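Local coordinates for oligogalacturonate lyase (Yersinia enterocolitica subsp. enterocolitica, PDB 3PE7), which probably cleaves short pectin-derived oligogalacturonides in the cytoplasm by metal-dependent beta-elimination, on a seven-bladed beta-propeller scaffold, at residues Q74-R79 and L112-V117; D92-Y97 and L104-L109. All coordinates share one frame; numbering follows the deposited sequence.

Overall arrangement
Following the chain from its N terminus, residues 74-79 leave the last strand of one propeller blade, 71-74, and the chain then builds a four-stranded antiparallel blade in the order 87-88, 94-99, 103-108, 114-119. Interaction 2 closes the shorter loop, pairing residues 92-97 with 104-109 as the central hairpin of that blade. Interaction 1 closes the longer one, bringing residues 112-117, at the start of the blade's outer strand, back to the 74-79 loop, and interaction 2 falls wholly within it. One contact therefore builds a blade and the other ties it to its neighbour; Glu-114 and Tyr-97 join them by a probable hydrogen bond.

Interaction 1. Residues Q74-R79 and L112-V117; sequences QLTEGR and LEENVV
Leu-75 and Leu-112 make the tight apolar part of this contact, their methyls CD2 and CD2 3.6 Å apart. The side chains meet crosswise, and between them one methyl of each makes the contact. The CA–CB bond of Leu-112 points toward 74-79, and its other methyl, CD1, rests 3.9 Å from the carbonyl O of Gln-74. Leu-75 also packs on Leu-64, Leu-95 and Leu-109, which makes this end a meeting place for neighbouring sheets.

Polar groups and water take over further along. Glu-114 reaches across, stretched out past CG, and brings OE2 to within 3.8 Å of the Thr-76 methyl CG2, a loose approach in which no direct hydrogen bond joins the two segments. Instead a water bridges the gap: it accepts from the backbone N of Glu-77 at 3.0 Å and lies 2.6 Å from OE2 of Glu-114, to which it can donate. The same carboxylate is held from elsewhere, OE2 by a salt bridge to Lys-3 and OE1 by a hydrogen bond with Tyr-97. Lys-3 NZ also binds the carbonyl oxygens of Leu-75 and Leu-112, so one ammonium group grips both segments, and its charge would probably favour the ionised form of Glu-114. Thr-76 turns its hydroxyl to Asp-81 and Tyr-62.

Gln-74 runs out with CG anti to its backbone N (chi1 -173°), alongside its own loop, and NE2 donates to O of Thr-76 at 3.0 Å, the acceptor lying in the amide plane; NE2 also bonds Asp-57, a calcium ligand. Leucine packing, a water bridge and a shared lysine here join the loop leaving one blade to the outer edge of the next, an interblade seam of the seven-bladed beta-propeller.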
loop_
_atom_site.group_PDB
_atom_site.type_symbol
_atom_site.label_atom_id
_atom_site.label_comp_id
_atom_site.label_asym_id
_atom_site.label_seq_id
_atom_site.Cartn_x
_atom_site.Cartn_y
_atom_site.Cartn_z
ATOM N N GLN A 74 -6.947 -20.838 2.160
ATOM C CA GLN A 74 -5.694 -20.478 2.821
ATOM C C GLN A 74 -4.527 -20.740 1.895
ATOM O O GLN A 74 -4.350 -21.879 1.412
ATOM C CB GLN A 74 -5.521 -21.269 4.127
ATOM C CG GLN A 74 -4.313 -20.810 4.947
ATOM C CD GLN A 74 -4.247 -21.477 6.298
ATOM O OE1 GLN A 74 -5.258 -21.974 6.809
ATOM N NE2 GLN A 74 -3.064 -21.455 6.911
ATOM N N LEU A 75 -3.730 -19.702 1.658
ATOM C CA LEU A 75 -2.620 -19.743 0.690
ATOM C C LEU A 75 -1.279 -20.042 1.338
ATOM O O LEU A 75 -0.438 -20.698 0.742
ATOM C CB LEU A 75 -2.503 -18.419 -0.069
ATOM C CG LEU A 75 -3.736 -17.937 -0.850
ATOM C CD1 LEU A 75 -3.398 -16.598 -1.514
ATOM C CD2 LEU A 75 -4.124 -18.969 -1.907
ATOM N N THR A 76 -1.054 -19.481 2.520
ATOM C CA THR A 76 0.228 -19.647 3.211
ATOM C C THR A 76 -0.049 -20.114 4.657
ATOM O O THR A 76 -1.168 -19.969 5.167
ATOM C CB THR A 76 1.060 -18.335 3.201
ATOM O OG1 THR A 76 0.379 -17.314 3.955
ATOM C CG2 THR A 76 1.296 -17.825 1.774
ATOM N N GLU A 77 0.976 -20.679 5.296
ATOM C CA GLU A 77 0.841 -21.144 6.661
ATOM C C GLU A 77 2.114 -20.880 7.447
ATOM O O GLU A 77 3.191 -20.680 6.872
ATOM C CB GLU A 77 0.465 -22.638 6.669
ATOM C CG GLU A 77 1.513 -23.559 6.055
ATOM C CD GLU A 77 1.080 -25.025 5.986
ATOM O OE1 GLU A 77 -0.110 -25.333 6.206
ATOM O OE2 GLU A 77 1.942 -25.892 5.704
ATOM N N GLY A 78 1.985 -20.869 8.769
ATOM C CA GLY A 78 3.129 -20.644 9.638
ATOM C C GLY A 78 3.168 -19.253 10.233
ATOM O O GLY A 78 2.281 -18.440 9.983
ATOM N N ARG A 79 4.215 -18.964 11.005
ATOM C CA ARG A 79 4.218 -17.769 11.869
ATOM C C ARG A 79 4.909 -16.476 11.389
ATOM O O ARG A 79 4.861 -15.453 12.094
ATOM C CB ARG A 79 4.745 -18.151 13.270
ATOM C CG ARG A 79 3.854 -19.177 13.975
ATOM N N LEU A 112 -0.259 -24.175 -4.987
ATOM C CA LEU A 112 0.145 -23.617 -3.681
ATOM C C LEU A 112 1.591 -23.958 -3.291
ATOM O O LEU A 112 2.024 -23.694 -2.168
ATOM C CB LEU A 112 -0.861 -23.955 -2.563
ATOM C CG LEU A 112 -2.301 -23.491 -2.803
ATOM C CD1 LEU A 112 -3.204 -23.943 -1.690
ATOM C CD2 LEU A 112 -2.376 -21.973 -2.982
ATOM N N GLU A 113 2.343 -24.512 -4.239
ATOM C CA GLU A 113 3.779 -24.702 -4.032
ATOM C C GLU A 113 4.495 -23.345 -3.955
ATOM O O GLU A 113 4.144 -22.405 -4.681
ATOM C CB GLU A 113 4.368 -25.590 -5.148
ATOM C CG GLU A 113 3.819 -27.022 -5.096
ATOM C CD GLU A 113 4.166 -27.865 -6.310
ATOM O OE1 GLU A 113 4.921 -27.406 -7.193
ATOM O OE2 GLU A 113 3.687 -29.013 -6.373
ATOM N N GLU A 114 5.474 -23.236 -3.055
ATOM C CA GLU A 114 6.240 -22.007 -2.904
ATOM C C GLU A 114 7.702 -22.172 -3.313
ATOM O O GLU A 114 8.291 -23.237 -3.149
ATOM C CB GLU A 114 6.163 -21.464 -1.457
ATOM C CG GLU A 114 4.768 -21.545 -0.836
ATOM C CD GLU A 114 4.579 -20.615 0.356
ATOM O OE1 GLU A 114 5.465 -19.742 0.617
ATOM O OE2 GLU A 114 3.539 -20.772 1.037
ATOM N N ASN A 115 8.286 -21.098 -3.815
ATOM C CA ASN A 115 9.705 -21.052 -4.147
ATOM C C ASN A 115 10.305 -19.797 -3.532
ATOM O O ASN A 115 9.698 -18.716 -3.600
ATOM C CB ASN A 115 9.867 -21.009 -5.677
ATOM C CG ASN A 115 11.306 -21.033 -6.114
ATOM O OD1 ASN A 115 12.042 -21.991 -5.831
ATOM N ND2 ASN A 115 11.728 -19.987 -6.826
ATOM N N VAL A 116 11.492 -19.902 -2.939
ATOM C CA VAL A 116 12.148 -18.666 -2.517
ATOM C C VAL A 116 12.893 -18.028 -3.689
ATOM O O VAL A 116 13.813 -18.617 -4.266
ATOM C CB VAL A 116 12.953 -18.770 -1.152
ATOM C CG1 VAL A 116 13.213 -20.166 -0.753
ATOM C CG2 VAL A 116 14.195 -17.856 -1.127
ATOM N N VAL A 117 12.447 -16.837 -4.068
ATOM C CA VAL A 117 12.998 -16.170 -5.236
ATOM C C VAL A 117 14.298 -15.454 -4.878
ATOM O O VAL A 117 15.262 -15.468 -5.654
ATOM C CB VAL A 117 11.980 -15.179 -5.857
ATOM C CG1 VAL A 117 12.631 -14.374 -6.955
ATOM C CG2 VAL A 117 10.756 -15.933 -6.394
HETATM O O HOH W 1 3.460 -20.996 3.651
#

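Interaction 2. Residues D92-Y97 and L104-L109; sequences DDALFY and LMRVDL
The central beta hairpin of a propeller blade, strands 94-99 and 103-108, runs antiparallel here with 163° between the strand directions. Leu-95 with Val-107 and Tyr-97 with Met-105 are the hydrogen-bonded pairs. Val-107 N gives Leu-95 O a short bond of 2.7 Å, and the reciprocal bond runs from Leu-95 N to Val-107 O. Beyond the paired strands, Leu-109 N donates to Asp-93 O at 2.9 Å, from above the carbonyl plane.

On the face bearing Leu-95 and Tyr-97, Leu-95 and Val-107 run alongside each other. The Tyr-97 ring leans over the partner strand because its CG sits between the backbone N and the carbonyl carbon (chi1 77°). Met-105 CG then lies over one ring face as a CH-pi contact, 4.2 Å from the Tyr-97 ring centroid, while Val-107 CG2 meets the ring at its edge, 3.5 Å from Tyr-97 CE1.

The other face carries Ala-94, Phe-96 and Arg-106. Arg-106 CG is 4.0 Å from the Phe-96 ring centroid, over the face, and Leu-104 CD1 comes to the ring edge. Extended from CG to NE, the arginine chain passes the ring, and the guanidinium has Ala-94 CB over one face, offset toward its rim; its plane stands 82° from the Phe-96 ring, so the arginine meets that ring through CG and does not stack its guanidinium on it.

At the exposed end, Asp-93 OD1 and Arg-106 NH2 remain 4.2 Å apart, too far for a salt bridge, and a water in the guanidinium plane links them, donating to OD1 at 2.8 Å; Asp-93 OD2 is hydrogen-bonded to Ser-89. The opposite charges probably still attract at this distance, with the water bridging their polar atoms, whereas the hairpin itself is held by backbone bonds and by the hydrocarbon parts of its side chains.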
loop_
_atom_site.group_PDB
_atom_site.type_symbol
_atom_site.label_atom_id
_atom_site.label_comp_id
_atom_site.label_asym_id
_atom_site.label_seq_id
_atom_site.Cartn_x
_atom_site.Cartn_y
_atom_site.Cartn_z
ATOM N N ASP A 92 -2.578 -13.223 -12.598
ATOM C CA ASP A 92 -3.440 -13.844 -11.566
ATOM C C ASP A 92 -3.044 -15.264 -11.159
ATOM O O ASP A 92 -3.846 -15.995 -10.564
ATOM C CB ASP A 92 -4.916 -13.848 -12.011
ATOM C CG ASP A 92 -5.432 -12.472 -12.339
ATOM O OD1 ASP A 92 -5.018 -11.498 -11.675
ATOM O OD2 ASP A 92 -6.249 -12.359 -13.282
ATOM N N ASP A 93 -1.812 -15.657 -11.464
ATOM C CA ASP A 93 -1.412 -17.037 -11.243
ATOM C C ASP A 93 -0.428 -17.231 -10.089
ATOM O O ASP A 93 -0.064 -18.368 -9.770
ATOM C CB ASP A 93 -0.852 -17.654 -12.538
ATOM C CG ASP A 93 0.341 -16.901 -13.097
ATOM O OD1 ASP A 93 0.980 -17.438 -14.031
ATOM O OD2 ASP A 93 0.655 -15.766 -12.671
ATOM N N ALA A 94 0.010 -16.125 -9.492
ATOM C CA ALA A 94 0.993 -16.197 -8.403
ATOM C C ALA A 94 0.766 -15.153 -7.323
ATOM O O ALA A 94 0.227 -14.081 -7.582
ATOM C CB ALA A 94 2.414 -16.081 -8.944
ATOM N N LEU A 95 1.197 -15.483 -6.108
ATOM C CA LEU A 95 1.308 -14.518 -5.019
ATOM C C LEU A 95 2.785 -14.332 -4.685
ATOM O O LEU A 95 3.517 -15.312 -4.568
ATOM C CB LEU A 95 0.573 -15.018 -3.780
ATOM C CG LEU A 95 0.966 -14.458 -2.407
ATOM C CD1 LEU A 95 0.530 -12.989 -2.259
ATOM C CD2 LEU A 95 0.327 -15.333 -1.334
ATOM N N PHE A 96 3.217 -13.082 -4.553
ATOM C CA PHE A 96 4.557 -12.762 -4.026
ATOM C C PHE A 96 4.415 -12.131 -2.647
ATOM O O PHE A 96 3.567 -11.258 -2.446
ATOM C CB PHE A 96 5.298 -11.793 -4.941
ATOM C CG PHE A 96 5.683 -12.391 -6.265
ATOM C CD1 PHE A 96 4.800 -12.348 -7.344
ATOM C CD2 PHE A 96 6.927 -12.994 -6.430
ATOM C CE1 PHE A 96 5.161 -12.910 -8.589
ATOM C CE2 PHE A 96 7.305 -13.548 -7.671
ATOM C CZ PHE A 96 6.415 -13.516 -8.746
ATOM N N TYR A 97 5.236 -12.580 -1.696
ATOM C CA TYR A 97 5.197 -12.017 -0.348
ATOM C C TYR A 97 6.512 -12.318 0.363
ATOM O O TYR A 97 7.309 -13.130 -0.110
ATOM C CB TYR A 97 4.015 -12.605 0.452
ATOM C CG TYR A 97 4.271 -14.005 0.970
ATOM C CD1 TYR A 97 4.214 -15.118 0.119
ATOM C CD2 TYR A 97 4.577 -14.227 2.321
ATOM C CE1 TYR A 97 4.448 -16.411 0.601
ATOM C CE2 TYR A 97 4.817 -15.526 2.799
ATOM C CZ TYR A 97 4.753 -16.603 1.939
ATOM O OH TYR A 97 5.000 -17.885 2.398
ATOM N N LEU A 104 11.915 -13.573 0.018
ATOM C CA LEU A 104 10.903 -13.179 -0.957
ATOM C C LEU A 104 10.396 -14.450 -1.636
ATOM O O LEU A 104 11.167 -15.153 -2.312
ATOM C CB LEU A 104 11.474 -12.162 -1.960
ATOM C CG LEU A 104 10.492 -11.422 -2.895
ATOM C CD1 LEU A 104 9.854 -12.337 -3.959
ATOM C CD2 LEU A 104 9.405 -10.653 -2.147
ATOM N N MET A 105 9.112 -14.744 -1.447
ATOM C CA MET A 105 8.512 -16.002 -1.878
ATOM C C MET A 105 7.585 -15.778 -3.062
ATOM O O MET A 105 6.972 -14.715 -3.174
ATOM C CB MET A 105 7.658 -16.613 -0.757
ATOM C CG MET A 105 8.337 -16.744 0.600
ATOM S SD MET A 105 9.763 -17.866 0.525
ATOM C CE MET A 105 8.962 -19.376 0.034
ATOM N N ARG A 106 7.489 -16.795 -3.914
ATOM C CA ARG A 106 6.471 -16.883 -4.960
ATOM C C ARG A 106 5.605 -18.102 -4.707
ATOM O O ARG A 106 6.105 -19.234 -4.561
ATOM C CB ARG A 106 7.110 -16.974 -6.356
ATOM C CG ARG A 106 6.085 -16.943 -7.523
ATOM C CD ARG A 106 6.772 -17.284 -8.861
ATOM N NE ARG A 106 5.821 -17.271 -9.978
ATOM C CZ ARG A 106 5.030 -18.281 -10.326
ATOM N NH1 ARG A 106 5.045 -19.439 -9.671
ATOM N NH2 ARG A 106 4.214 -18.138 -11.365
ATOM N N VAL A 107 4.297 -17.884 -4.631
ATOM C CA VAL A 107 3.367 -18.982 -4.427
ATOM C C VAL A 107 2.586 -19.206 -5.727
ATOM O O VAL A 107 1.926 -18.279 -6.224
ATOM C CB VAL A 107 2.364 -18.688 -3.276
ATOM C CG1 VAL A 107 1.483 -19.877 -3.028
ATOM C CG2 VAL A 107 3.111 -18.282 -2.006
ATOM N N ASP A 108 2.664 -20.429 -6.259
ATOM C CA ASP A 108 1.855 -20.840 -7.410
ATOM C C ASP A 108 0.411 -20.979 -6.936
ATOM O O ASP A 108 0.116 -21.768 -6.044
ATOM C CB ASP A 108 2.387 -22.168 -7.974
ATOM C CG ASP A 108 1.668 -22.604 -9.246
ATOM O OD1 ASP A 108 0.460 -22.884 -9.202
ATOM O OD2 ASP A 108 2.329 -22.692 -10.293
ATOM N N LEU A 109 -0.501 -20.183 -7.493
ATOM C CA LEU A 109 -1.873 -20.184 -6.975
ATOM C C LEU A 109 -2.690 -21.436 -7.319
ATOM O O LEU A 109 -3.690 -21.727 -6.662
ATOM C CB LEU A 109 -2.615 -18.906 -7.368
ATOM C CG LEU A 109 -2.184 -17.615 -6.664
ATOM C CD1 LEU A 109 -3.056 -16.461 -7.172
ATOM C CD2 LEU A 109 -2.274 -17.730 -5.132
HETATM O O HOH W 2 -1.158 -20.762 -10.899
HETATM O O HOH W 3 2.029 -20.119 -11.571
HETATM O O HOH W 4 3.355 -15.920 -13.615
#